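Local coordinates for aminopeptidase YwaD (Bacillus subtilis, PDB 6HC6), which is a secreted two-zinc aminopeptidase that hydrolyses peptide bonds to release a range of N-terminal amino acids, at residues A172-N177 against E207-Q212; A149-G154 against K163-A168; I109-A114 against A215-K220. One frame throughout, in Å; residues are numbered along the deposited sequence.

Contact 1: A172-N177 against E207-Q212; sequences AVIIYN and EALTQQ
Tyr176 meets both Glu207 and Thr210, and no hydrogen bond passes between residues 172-177 and 207-212. The backbone N of Glu207 lies over one face of the Tyr176 ring, offset toward the rim, 4.2 Å from CD2. On the same side chain, CE2 comes within 4.3 Å of Glu207 CG, and the phenol OH meets the methyl CG2 of Thr210 at 3.9 Å. The ring gets there because Tyr176 CG stands between the backbone N and the carbonyl carbon (chi1 63°). Deeper in, Ile174 CD1 touches Leu209 CD1 at 4.1 Å, a methyl-to-methyl contact in which the two side chains run at about a right angle to each other. Ile174 and Tyr176 alternate along strand 172-176 and so point the same way, toward residues 207-210. This is consistent with the PA domain, whose mixed sheet curls round until its first and last strands pair; Leu209 also touches strands 97-104 and 148-152. Ile201 of the adjacent strand touches Ile174, Tyr176 and Leu209, which widens the apolar patch. Behind the first shell, Thr210 is held by its hydroxyl: OG1 donates to Glu207 O at 2.7 Å and accepts from Gln211 NE2 at 2.7 Å, with OG1 in the plane of that amide. An alanine at Thr210 is likely to leave Gln211 NE2 without its acceptor and open a gap beside the Tyr176 hydroxyl. Both residues belong to a type I turn from Leu209 to Gln212, and Ala208 O serves two donors arriving from opposite faces of its carbonyl plane, Gln211 N at 2.9 Å and Gln212 NE2 at 3.3 Å. Asn131 ND2 hydrogen-bonds to Thr210 O within the turn.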
ATOM      1  N   ALA A 172       0.641  26.096   9.955  1.00 26.12           N
ATOM      2  CA  ALA A 172       0.123  24.934   9.246  1.00 24.16           C
ATOM      3  C   ALA A 172       0.715  24.971   7.847  1.00 28.99           C
ATOM      4  O   ALA A 172       1.283  25.983   7.422  1.00 23.86           O
ATOM      5  CB  ALA A 172      -1.407  24.925   9.189  1.00 25.14           C
ATOM      6  N   VAL A 173       0.566  23.856   7.139  1.00 25.69           N
ATOM      7  CA  VAL A 173       1.090  23.677   5.793  1.00 25.66           C
ATOM      8  C   VAL A 173      -0.043  23.163   4.928  1.00 26.16           C
ATOM      9  O   VAL A 173      -0.693  22.173   5.277  1.00 24.28           O
ATOM     10  CB  VAL A 173       2.275  22.688   5.755  1.00 27.14           C
ATOM     11  CG1 VAL A 173       2.796  22.525   4.326  1.00 30.14           C
ATOM     12  CG2 VAL A 173       3.392  23.144   6.672  1.00 28.22           C
ATOM     13  N   ILE A 174      -0.292  23.842   3.816  1.00 23.84           N
ATOM     14  CA  ILE A 174      -1.172  23.354   2.760  1.00 23.25           C
ATOM     15  C   ILE A 174      -0.304  23.120   1.532  1.00 21.92           C
ATOM     16  O   ILE A 174       0.322  24.056   1.018  1.00 25.14           O
ATOM     17  CB  ILE A 174      -2.303  24.352   2.463  1.00 24.42           C
ATOM     18  CG1 ILE A 174      -3.083  24.669   3.746  1.00 21.25           C
ATOM     19  CG2 ILE A 174      -3.204  23.832   1.356  1.00 24.07           C
ATOM     20  CD1 ILE A 174      -4.115  25.780   3.590  1.00 24.94           C
ATOM     21  N   ILE A 175      -0.235  21.876   1.078  1.00 25.05           N
ATOM     22  CA  ILE A 175       0.512  21.524  -0.122  1.00 23.98           C
ATOM     23  C   ILE A 175      -0.499  21.231  -1.215  1.00 23.76           C
ATOM     24  O   ILE A 175      -1.419  20.435  -1.008  1.00 24.98           O
ATOM     25  CB  ILE A 175       1.442  20.319   0.119  1.00 23.76           C
ATOM     26  CG1 ILE A 175       2.377  20.604   1.297  1.00 26.11           C
ATOM     27  CG2 ILE A 175       2.236  20.018  -1.137  1.00 23.55           C
ATOM     28  CD1 ILE A 175       3.273  19.433   1.704  1.00 27.35           C
ATOM     29  N   TYR A 176      -0.366  21.892  -2.361  1.00 24.58           N
ATOM     30  CA  TYR A 176      -1.300  21.654  -3.452  1.00 24.25           C
ATOM     31  C   TYR A 176      -0.610  20.955  -4.614  1.00 28.17           C
ATOM     32  O   TYR A 176       0.562  21.214  -4.915  1.00 29.02           O
ATOM     33  CB  TYR A 176      -1.975  22.950  -3.918  1.00 21.22           C
ATOM     34  CG  TYR A 176      -1.089  24.018  -4.495  1.00 26.01           C
ATOM     35  CD1 TYR A 176      -0.457  24.949  -3.669  1.00 28.61           C
ATOM     36  CD2 TYR A 176      -0.945  24.155  -5.867  1.00 32.74           C
ATOM     37  CE1 TYR A 176       0.330  25.966  -4.205  1.00 32.08           C
ATOM     38  CE2 TYR A 176      -0.162  25.171  -6.407  1.00 34.01           C
ATOM     39  CZ  TYR A 176       0.471  26.065  -5.572  1.00 31.10           C
ATOM     40  OH  TYR A 176       1.249  27.069  -6.115  1.00 35.42           O
ATOM     41  N   ASN A 177      -1.353  20.058  -5.255  1.00 27.38           N
ATOM     42  CA  ASN A 177      -0.805  19.252  -6.335  1.00 29.59           C
ATOM     43  C   ASN A 177      -0.351  20.147  -7.480  1.00 26.75           C
ATOM     44  O   ASN A 177      -0.933  21.200  -7.739  1.00 29.19           O
ATOM     45  CB  ASN A 177      -1.856  18.261  -6.828  1.00 23.08           C
ATOM     46  CG  ASN A 177      -1.253  16.973  -7.322  1.00 26.05           C
ATOM     47  OD1 ASN A 177      -0.141  16.953  -7.849  1.00 30.14           O
ATOM     48  ND2 ASN A 177      -1.995  15.878  -7.171  1.00 26.06           N
ATOM     49  N   GLU A 207      -4.085  26.880  -6.533  1.00 30.42           N
ATOM     50  CA  GLU A 207      -3.854  28.030  -7.405  1.00 35.24           C
ATOM     51  C   GLU A 207      -4.773  29.188  -7.044  1.00 38.75           C
ATOM     52  O   GLU A 207      -4.345  30.350  -7.030  1.00 37.09           O
ATOM     53  CB  GLU A 207      -4.036  27.627  -8.867  1.00 40.81           C
ATOM     54  CG  GLU A 207      -2.888  26.781  -9.388  1.00 42.57           C
ATOM     55  CD  GLU A 207      -3.209  26.086 -10.693  1.00 52.94           C
ATOM     56  OE1 GLU A 207      -4.399  26.045 -11.074  1.00 50.90           O
ATOM     57  OE2 GLU A 207      -2.264  25.572 -11.332  1.00 57.29           O
ATOM     58  N   ALA A 208      -6.037  28.888  -6.733  1.00 34.55           N
ATOM     59  CA  ALA A 208      -6.932  29.915  -6.220  1.00 38.83           C
ATOM     60  C   ALA A 208      -6.425  30.464  -4.895  1.00 40.17           C
ATOM     61  O   ALA A 208      -6.408  31.682  -4.688  1.00 37.23           O
ATOM     62  CB  ALA A 208      -8.342  29.353  -6.061  1.00 40.69           C
ATOM     63  N   LEU A 209      -5.995  29.574  -3.993  1.00 29.65           N
ATOM     64  CA  LEU A 209      -5.546  29.991  -2.667  1.00 27.11           C
ATOM     65  C   LEU A 209      -4.360  30.940  -2.722  1.00 28.42           C
ATOM     66  O   LEU A 209      -4.179  31.738  -1.797  1.00 32.30           O
ATOM     67  CB  LEU A 209      -5.152  28.779  -1.829  1.00 24.51           C
ATOM     68  CG  LEU A 209      -6.214  28.059  -1.035  1.00 28.19           C
ATOM     69  CD1 LEU A 209      -5.510  27.196   0.012  1.00 23.08           C
ATOM     70  CD2 LEU A 209      -7.187  29.072  -0.423  1.00 31.76           C
ATOM     71  N   THR A 210      -3.507  30.839  -3.750  1.00 30.74           N
ATOM     72  CA  THR A 210      -2.378  31.762  -3.833  1.00 29.70           C
ATOM     73  C   THR A 210      -2.826  33.209  -3.943  1.00 28.88           C
ATOM     74  O   THR A 210      -2.001  34.110  -3.770  1.00 29.01           O
ATOM     75  CB  THR A 210      -1.459  31.460  -5.023  1.00 35.13           C
ATOM     76  OG1 THR A 210      -2.150  31.719  -6.253  1.00 41.24           O
ATOM     77  CG2 THR A 210      -0.957  30.025  -4.990  1.00 33.83           C
ATOM     78  N   GLN A 211      -4.102  33.457  -4.224  1.00 27.93           N
ATOM     79  CA  GLN A 211      -4.605  34.815  -4.357  1.00 31.17           C
ATOM     80  C   GLN A 211      -5.399  35.286  -3.145  1.00 34.89           C
ATOM     81  O   GLN A 211      -5.862  36.432  -3.144  1.00 33.87           O
ATOM     82  CB  GLN A 211      -5.476  34.937  -5.614  1.00 40.28           C
ATOM     83  CG  GLN A 211      -4.873  34.318  -6.860  1.00 48.13           C
ATOM     84  CD  GLN A 211      -3.562  34.967  -7.251  1.00 57.01           C
ATOM     85  OE1 GLN A 211      -3.531  36.130  -7.654  1.00 67.85           O
ATOM     86  NE2 GLN A 211      -2.468  34.218  -7.133  1.00 57.90           N
ATOM     87  N   GLN A 212      -5.574  34.447  -2.122  1.00 33.31           N
ATOM     88  CA  GLN A 212      -6.414  34.779  -0.978  1.00 29.27           C
ATOM     89  C   GLN A 212      -5.580  35.233   0.213  1.00 30.12           C
ATOM     90  O   GLN A 212      -4.396  34.919   0.333  1.00 30.93           O
ATOM     91  CB  GLN A 212      -7.280  33.590  -0.555  1.00 26.43           C
ATOM     92  CG  GLN A 212      -8.005  32.884  -1.695  1.00 31.24           C
ATOM     93  CD  GLN A 212      -8.851  33.808  -2.526  1.00 43.26           C
ATOM     94  OE1 GLN A 212      -9.397  34.794  -2.023  1.00 43.85           O
ATOM     95  NE2 GLN A 212      -8.967  33.501  -3.813  1.00 47.31           N
TER

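Contact 2: A149-G154 against K163-A168; sequences ALISRG and KNAEAA
Ala149 and Ala165 meet methyl against methyl, CB to CB at 3.8 Å, and this pair marks the closest backbone approach between residues 149-154 and 163-168, with CA atoms 6.4 Å apart. Ile151 reaches the same methyl from further along the strand, its CD1 lying 4.2 Å from Ala165 CB. Its extended outer torsion (chi2 179°) carries CD1 out from the strand toward the helix. The three touching residues are all buried, and the shared surface is small, 77 Å² over both sides, because one alanine of the helix takes all of the contact. Strand 148-152, helix 158-167 and strand 172-176 form a beta-alpha-beta unit of the PA domain, and Val173 on the third element touches both Ile151 and Ala165. Away from this tight spot the other faces of the helix look outward: Lys163 and Ala167 are exposed, while the Asn164 side chain makes no contact with the strand segment and bonds through ND2 to Gly135 O. At the strand's last residue, Ser152 OG donates to Arg153 O at 2.9 Å, and Arg153 NH2 forms a salt bridge with the C-terminal carboxylate of Lys455.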
ATOM      1  N   ALA A 149       1.490  28.164   5.593  1.00 27.42           N
ATOM      2  CA  ALA A 149       2.357  28.083   4.425  1.00 28.10           C
ATOM      3  C   ALA A 149       1.637  27.349   3.307  1.00 27.98           C
ATOM      4  O   ALA A 149       1.196  26.210   3.486  1.00 30.76           O
ATOM      5  CB  ALA A 149       3.664  27.376   4.774  1.00 27.31           C
ATOM      6  N   LEU A 150       1.521  27.997   2.156  1.00 28.23           N
ATOM      7  CA  LEU A 150       0.935  27.392   0.965  1.00 24.29           C
ATOM      8  C   LEU A 150       2.077  27.033   0.022  1.00 27.43           C
ATOM      9  O   LEU A 150       2.789  27.916  -0.466  1.00 28.53           O
ATOM     10  CB  LEU A 150      -0.059  28.355   0.312  1.00 25.47           C
ATOM     11  CG  LEU A 150      -0.759  27.889  -0.962  1.00 27.23           C
ATOM     12  CD1 LEU A 150      -1.669  26.686  -0.708  1.00 28.21           C
ATOM     13  CD2 LEU A 150      -1.560  29.051  -1.534  1.00 26.26           C
ATOM     14  N   ILE A 151       2.252  25.738  -0.228  1.00 25.20           N
ATOM     15  CA  ILE A 151       3.415  25.201  -0.917  1.00 25.49           C
ATOM     16  C   ILE A 151       2.934  24.391  -2.106  1.00 27.97           C
ATOM     17  O   ILE A 151       2.059  23.531  -1.965  1.00 25.91           O
ATOM     18  CB  ILE A 151       4.261  24.317   0.020  1.00 26.75           C
ATOM     19  CG1 ILE A 151       4.528  25.041   1.345  1.00 30.63           C
ATOM     20  CG2 ILE A 151       5.569  23.914  -0.654  1.00 26.87           C
ATOM     21  CD1 ILE A 151       5.339  24.225   2.337  1.00 29.90           C
ATOM     22  N   SER A 152       3.505  24.654  -3.268  1.00 25.55           N
ATOM     23  CA  SER A 152       3.228  23.797  -4.408  1.00 27.13           C
ATOM     24  C   SER A 152       3.994  22.494  -4.258  1.00 31.58           C
ATOM     25  O   SER A 152       5.117  22.467  -3.753  1.00 32.98           O
ATOM     26  CB  SER A 152       3.625  24.476  -5.713  1.00 34.17           C
ATOM     27  OG  SER A 152       3.557  23.559  -6.791  1.00 34.57           O
ATOM     28  N   ARG A 153       3.377  21.411  -4.703  1.00 27.09           N
ATOM     29  CA  ARG A 153       4.105  20.160  -4.829  1.00 26.32           C
ATOM     30  C   ARG A 153       5.225  20.323  -5.853  1.00 28.57           C
ATOM     31  O   ARG A 153       5.135  21.138  -6.779  1.00 30.22           O
ATOM     32  CB  ARG A 153       3.135  19.048  -5.228  1.00 30.34           C
ATOM     33  CG  ARG A 153       3.771  17.748  -5.673  1.00 32.48           C
ATOM     34  CD  ARG A 153       2.725  16.758  -6.161  1.00 29.53           C
ATOM     35  NE  ARG A 153       3.315  15.418  -6.285  1.00 29.27           N
ATOM     36  CZ  ARG A 153       2.778  14.432  -6.994  1.00 38.52           C
ATOM     37  NH1 ARG A 153       1.643  14.640  -7.648  1.00 34.93           N
ATOM     38  NH2 ARG A 153       3.381  13.244  -7.064  1.00 31.79           N
ATOM     39  N   GLY A 154       6.304  19.573  -5.658  1.00 28.95           N
ATOM     40  CA  GLY A 154       7.404  19.532  -6.607  1.00 34.39           C
ATOM     41  C   GLY A 154       8.793  19.613  -5.999  1.00 41.18           C
ATOM     42  O   GLY A 154       9.017  20.265  -4.976  1.00 35.09           O
ATOM     43  N   LYS A 163       8.679  20.379   7.020  1.00 31.71           N
ATOM     44  CA  LYS A 163       9.710  20.672   8.008  1.00 32.19           C
ATOM     45  C   LYS A 163      10.274  22.076   7.814  1.00 33.39           C
ATOM     46  O   LYS A 163      10.511  22.797   8.792  1.00 34.51           O
ATOM     47  CB  LYS A 163      10.810  19.612   7.917  1.00 36.69           C
ATOM     48  CG  LYS A 163      12.067  19.929   8.678  1.00 50.49           C
ATOM     49  CD  LYS A 163      13.161  18.906   8.361  1.00 67.62           C
ATOM     50  CE  LYS A 163      13.480  18.873   6.871  1.00 73.96           C
ATOM     51  NZ  LYS A 163      14.918  18.584   6.623  1.00 81.43           N
ATOM     52  N   ASN A 164      10.493  22.488   6.562  1.00 34.96           N
ATOM     53  CA  ASN A 164      10.967  23.849   6.318  1.00 31.96           C
ATOM     54  C   ASN A 164       9.940  24.873   6.783  1.00 34.55           C
ATOM     55  O   ASN A 164      10.294  25.896   7.383  1.00 35.24           O
ATOM     56  CB  ASN A 164      11.275  24.055   4.837  1.00 33.59           C
ATOM     57  CG  ASN A 164      12.510  23.309   4.390  1.00 41.32           C
ATOM     58  OD1 ASN A 164      13.326  22.887   5.211  1.00 40.54           O
ATOM     59  ND2 ASN A 164      12.660  23.152   3.078  1.00 38.63           N
ATOM     60  N   ALA A 165       8.661  24.615   6.520  1.00 32.33           N
ATOM     61  CA  ALA A 165       7.630  25.550   6.955  1.00 33.06           C
ATOM     62  C   ALA A 165       7.570  25.634   8.476  1.00 30.00           C
ATOM     63  O   ALA A 165       7.460  26.726   9.041  1.00 33.25           O
ATOM     64  CB  ALA A 165       6.274  25.143   6.372  1.00 26.52           C
ATOM     65  N   GLU A 166       7.640  24.490   9.161  1.00 33.73           N
ATOM     66  CA  GLU A 166       7.517  24.512  10.614  1.00 39.82           C
ATOM     67  C   GLU A 166       8.707  25.218  11.253  1.00 39.48           C
ATOM     68  O   GLU A 166       8.535  26.017  12.182  1.00 38.94           O
ATOM     69  CB  GLU A 166       7.369  23.088  11.162  1.00 38.76           C
ATOM     70  CG  GLU A 166       7.473  23.014  12.681  1.00 49.06           C
ATOM     71  CD  GLU A 166       6.922  21.721  13.259  1.00 54.77           C
ATOM     72  OE1 GLU A 166       6.319  21.775  14.351  1.00 55.63           O
ATOM     73  OE2 GLU A 166       7.096  20.652  12.633  1.00 52.56           O
ATOM     74  N   ALA A 167       9.917  24.951  10.754  1.00 37.91           N
ATOM     75  CA  ALA A 167      11.094  25.643  11.267  1.00 39.08           C
ATOM     76  C   ALA A 167      11.012  27.139  11.007  1.00 40.63           C
ATOM     77  O   ALA A 167      11.598  27.933  11.749  1.00 40.52           O
ATOM     78  CB  ALA A 167      12.363  25.063  10.643  1.00 37.41           C
ATOM     79  N   ALA A 168      10.280  27.544   9.968  1.00 37.12           N
ATOM     80  CA  ALA A 168      10.065  28.953   9.671  1.00 40.62           C
ATOM     81  C   ALA A 168       8.940  29.565  10.493  1.00 41.51           C
ATOM     82  O   ALA A 168       8.606  30.737  10.282  1.00 42.04           O
ATOM     83  CB  ALA A 168       9.763  29.135   8.182  1.00 38.12           C
TER

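Contact 3: I109-A114 against A215-K220; sequences ILLQAA and ATLKLK
No flat group takes part where Leu111 and Ala113 meet Leu217 and Leu219; every touch is between aliphatic carbons, with no ring face or edge involved. The one amide-bearing side chain of the pair of segments, Gln112, starts away from residues 215-220. Leu111 divides its two methyls between two partners: CD1 lies 3.8 Å from Leu219 CD2, and CD2 lies 3.9 Å from Leu217 CD1. The fork of the leucine therefore straddles alternate residues of the facing strand. Leu219 in turn uses a single branch twice, because its CD2 also reaches Ala113 CB at 4.0 Å, so that Leu219 CD2, Ala113 CB and Leu111 CD1 form a triangle of mutual contacts. The Leu217 side chain does not set out directly toward the other segment; with CG anti to the backbone N (chi1 -157°), its end swings nearer and delivers CD1 to the contact. The backbones stay well apart: the axes of strands 111-113 and 215-220 approach to 9.6 Å at an angle of 47°, and no hydrogen bond joins the segments, so side chains alone span the distance. Leu102 of strand 97-104 touches both Leu111 and Leu217, and Val199 touches both Leu111 and Leu219, extending the aliphatic cluster. Strand 97-104 pairs with 107-113 on one edge and with 214-222 on the other, so the contact joins next-but-one strands. The sheet comes round until its first and last strands pair, and these buried leucines probably fill part of the interior of the curl, as befits a PA domain.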
ATOM      1  N   ILE A 109     -12.709  23.668   0.368  1.00 24.97           N
ATOM      2  CA  ILE A 109     -11.651  22.978  -0.361  1.00 22.69           C
ATOM      3  C   ILE A 109     -11.473  21.591   0.232  1.00 30.42           C
ATOM      4  O   ILE A 109     -11.182  21.456   1.427  1.00 30.56           O
ATOM      5  CB  ILE A 109     -10.325  23.760  -0.317  1.00 26.61           C
ATOM      6  CG1 ILE A 109     -10.538  25.173  -0.848  1.00 25.21           C
ATOM      7  CG2 ILE A 109      -9.226  23.020  -1.094  1.00 30.46           C
ATOM      8  CD1 ILE A 109      -9.351  26.059  -0.672  1.00 26.52           C
ATOM      9  N   LEU A 110     -11.649  20.568  -0.597  1.00 28.39           N
ATOM     10  CA  LEU A 110     -11.407  19.197  -0.174  1.00 25.61           C
ATOM     11  C   LEU A 110      -9.931  18.981   0.125  1.00 25.85           C
ATOM     12  O   LEU A 110      -9.061  19.474  -0.595  1.00 28.10           O
ATOM     13  CB  LEU A 110     -11.848  18.231  -1.268  1.00 23.18           C
ATOM     14  CG  LEU A 110     -13.338  18.226  -1.575  1.00 33.13           C
ATOM     15  CD1 LEU A 110     -13.651  17.099  -2.557  1.00 39.46           C
ATOM     16  CD2 LEU A 110     -14.116  18.060  -0.289  1.00 36.43           C
ATOM     17  N   LEU A 111      -9.647  18.220   1.181  1.00 23.54           N
ATOM     18  CA  LEU A 111      -8.277  18.030   1.615  1.00 22.11           C
ATOM     19  C   LEU A 111      -8.050  16.582   2.010  1.00 24.70           C
ATOM     20  O   LEU A 111      -8.988  15.830   2.283  1.00 24.92           O
ATOM     21  CB  LEU A 111      -7.924  18.958   2.794  1.00 20.93           C
ATOM     22  CG  LEU A 111      -8.588  18.692   4.153  1.00 25.44           C
ATOM     23  CD1 LEU A 111      -7.825  17.661   4.995  1.00 26.65           C
ATOM     24  CD2 LEU A 111      -8.699  19.980   4.941  1.00 22.51           C
ATOM     25  N   GLN A 112      -6.778  16.204   2.046  1.00 19.16           N
ATOM     26  CA  GLN A 112      -6.353  14.963   2.679  1.00 22.89           C
ATOM     27  C   GLN A 112      -5.250  15.322   3.654  1.00 25.91           C
ATOM     28  O   GLN A 112      -4.253  15.937   3.262  1.00 27.83           O
ATOM     29  CB  GLN A 112      -5.859  13.943   1.650  1.00 29.54           C
ATOM     30  CG  GLN A 112      -6.966  13.100   1.070  1.00 37.60           C
ATOM     31  CD  GLN A 112      -7.157  11.824   1.855  1.00 51.32           C
ATOM     32  OE1 GLN A 112      -6.410  10.866   1.675  1.00 60.76           O
ATOM     33  NE2 GLN A 112      -8.137  11.815   2.754  1.00 51.92           N
ATOM     34  N   ALA A 113      -5.435  14.957   4.917  1.00 23.50           N
ATOM     35  CA  ALA A 113      -4.495  15.320   5.959  1.00 24.46           C
ATOM     36  C   ALA A 113      -3.387  14.283   6.036  1.00 31.02           C
ATOM     37  O   ALA A 113      -3.616  13.090   5.817  1.00 36.27           O
ATOM     38  CB  ALA A 113      -5.202  15.443   7.306  1.00 33.01           C
ATOM     39  N   ALA A 114      -2.181  14.749   6.327  1.00 28.11           N
ATOM     40  CA  ALA A 114      -1.030  13.864   6.391  1.00 26.01           C
ATOM     41  C   ALA A 114      -1.013  13.126   7.724  1.00 29.62           C
ATOM     42  O   ALA A 114      -1.074  13.743   8.791  1.00 27.13           O
ATOM     43  CB  ALA A 114       0.261  14.657   6.209  1.00 28.54           C
ATOM     44  N   ALA A 215      -6.986  31.631   5.472  1.00 27.91           N
ATOM     45  CA  ALA A 215      -7.724  30.385   5.371  1.00 28.29           C
ATOM     46  C   ALA A 215      -7.997  29.855   6.771  1.00 28.21           C
ATOM     47  O   ALA A 215      -7.328  30.225   7.741  1.00 28.88           O
ATOM     48  CB  ALA A 215      -6.957  29.356   4.532  1.00 27.09           C
ATOM     49  N   THR A 216      -9.003  28.993   6.873  1.00 27.14           N
ATOM     50  CA  THR A 216      -9.342  28.332   8.126  1.00 25.97           C
ATOM     51  C   THR A 216      -9.309  26.826   7.936  1.00 29.20           C
ATOM     52  O   THR A 216     -10.000  26.291   7.059  1.00 27.69           O
ATOM     53  CB  THR A 216     -10.721  28.743   8.631  1.00 29.67           C
ATOM     54  OG1 THR A 216     -10.753  30.157   8.862  1.00 31.69           O
ATOM     55  CG2 THR A 216     -11.053  28.014   9.922  1.00 33.49           C
ATOM     56  N   LEU A 217      -8.544  26.150   8.783  1.00 27.27           N
ATOM     57  CA  LEU A 217      -8.398  24.704   8.752  1.00 23.62           C
ATOM     58  C   LEU A 217      -9.046  24.117   9.997  1.00 30.03           C
ATOM     59  O   LEU A 217      -8.813  24.606  11.106  1.00 33.37           O
ATOM     60  CB  LEU A 217      -6.919  24.339   8.671  1.00 24.04           C
ATOM     61  CG  LEU A 217      -6.477  23.002   8.117  1.00 44.52           C
ATOM     62  CD1 LEU A 217      -6.726  22.950   6.631  1.00 42.05           C
ATOM     63  CD2 LEU A 217      -4.993  22.872   8.395  1.00 50.58           C
ATOM     64  N   LYS A 218      -9.894  23.105   9.811  1.00 29.61           N
ATOM     65  CA  LYS A 218     -10.492  22.362  10.916  1.00 28.61           C
ATOM     66  C   LYS A 218     -10.106  20.903  10.744  1.00 30.98           C
ATOM     67  O   LYS A 218     -10.485  20.278   9.750  1.00 32.55           O
ATOM     68  CB  LYS A 218     -12.015  22.514  10.950  1.00 31.38           C
ATOM     69  CG  LYS A 218     -12.501  23.946  11.132  1.00 37.47           C
ATOM     70  CD  LYS A 218     -14.003  24.012  11.415  1.00 41.77           C
ATOM     71  CE  LYS A 218     -14.484  25.461  11.417  1.00 51.62           C
ATOM     72  NZ  LYS A 218     -15.964  25.574  11.561  1.00 55.26           N
ATOM     73  N   LEU A 219      -9.341  20.370  11.697  1.00 27.96           N
ATOM     74  CA  LEU A 219      -8.847  19.000  11.606  1.00 23.54           C
ATOM     75  C   LEU A 219      -8.985  18.318  12.955  1.00 34.14           C
ATOM     76  O   LEU A 219      -8.543  18.855  13.974  1.00 32.21           O
ATOM     77  CB  LEU A 219      -7.385  18.951  11.160  1.00 27.79           C
ATOM     78  CG  LEU A 219      -7.057  19.430   9.748  1.00 34.82           C
ATOM     79  CD1 LEU A 219      -5.566  19.640   9.637  1.00 42.86           C
ATOM     80  CD2 LEU A 219      -7.535  18.434   8.694  1.00 35.55           C
ATOM     81  N   LYS A 220      -9.593  17.138  12.952  1.00 30.58           N
ATOM     82  CA  LYS A 220      -9.766  16.336  14.152  1.00 28.06           C
ATOM     83  C   LYS A 220      -8.959  15.053  14.011  1.00 27.28           C
ATOM     84  O   LYS A 220      -8.917  14.451  12.933  1.00 28.67           O
ATOM     85  CB  LYS A 220     -11.249  16.021  14.389  1.00 35.02           C
ATOM     86  CG  LYS A 220     -11.508  14.735  15.159  1.00 50.33           C
ATOM     87  CD  LYS A 220     -12.520  14.941  16.282  1.00 61.44           C
ATOM     88  CE  LYS A 220     -12.931  13.614  16.908  1.00 62.30           C
ATOM     89  NZ  LYS A 220     -14.129  13.769  17.789  1.00 69.47           N
TER

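In the fold
From the N terminus, residues 109-114 open the longest loop, which contact 3 closes only at 215-220. Contacts 1 and 2 both nest within it and follow in series: contact 2 closes a short strand-to-helix loop at 163-168, and then contact 1 runs from 172-177 to 207-212. Nothing crosses. Contacts 1 and 2 use neighbouring strands, with Ile174 N 2.8 Å from Ala149 O, a probable hydrogen bond. Contacts 1 and 3 touch where Leu209 CD2 lies 3.7 Å from Ile109 CD1. Contacts 2 and 3 stay about 8 Å apart at their nearest atoms. Contacts 1 and 2 tie helices 203-209 and 158-167 to the curled sheet, contact 3 two of its strands, away from the zinc ions.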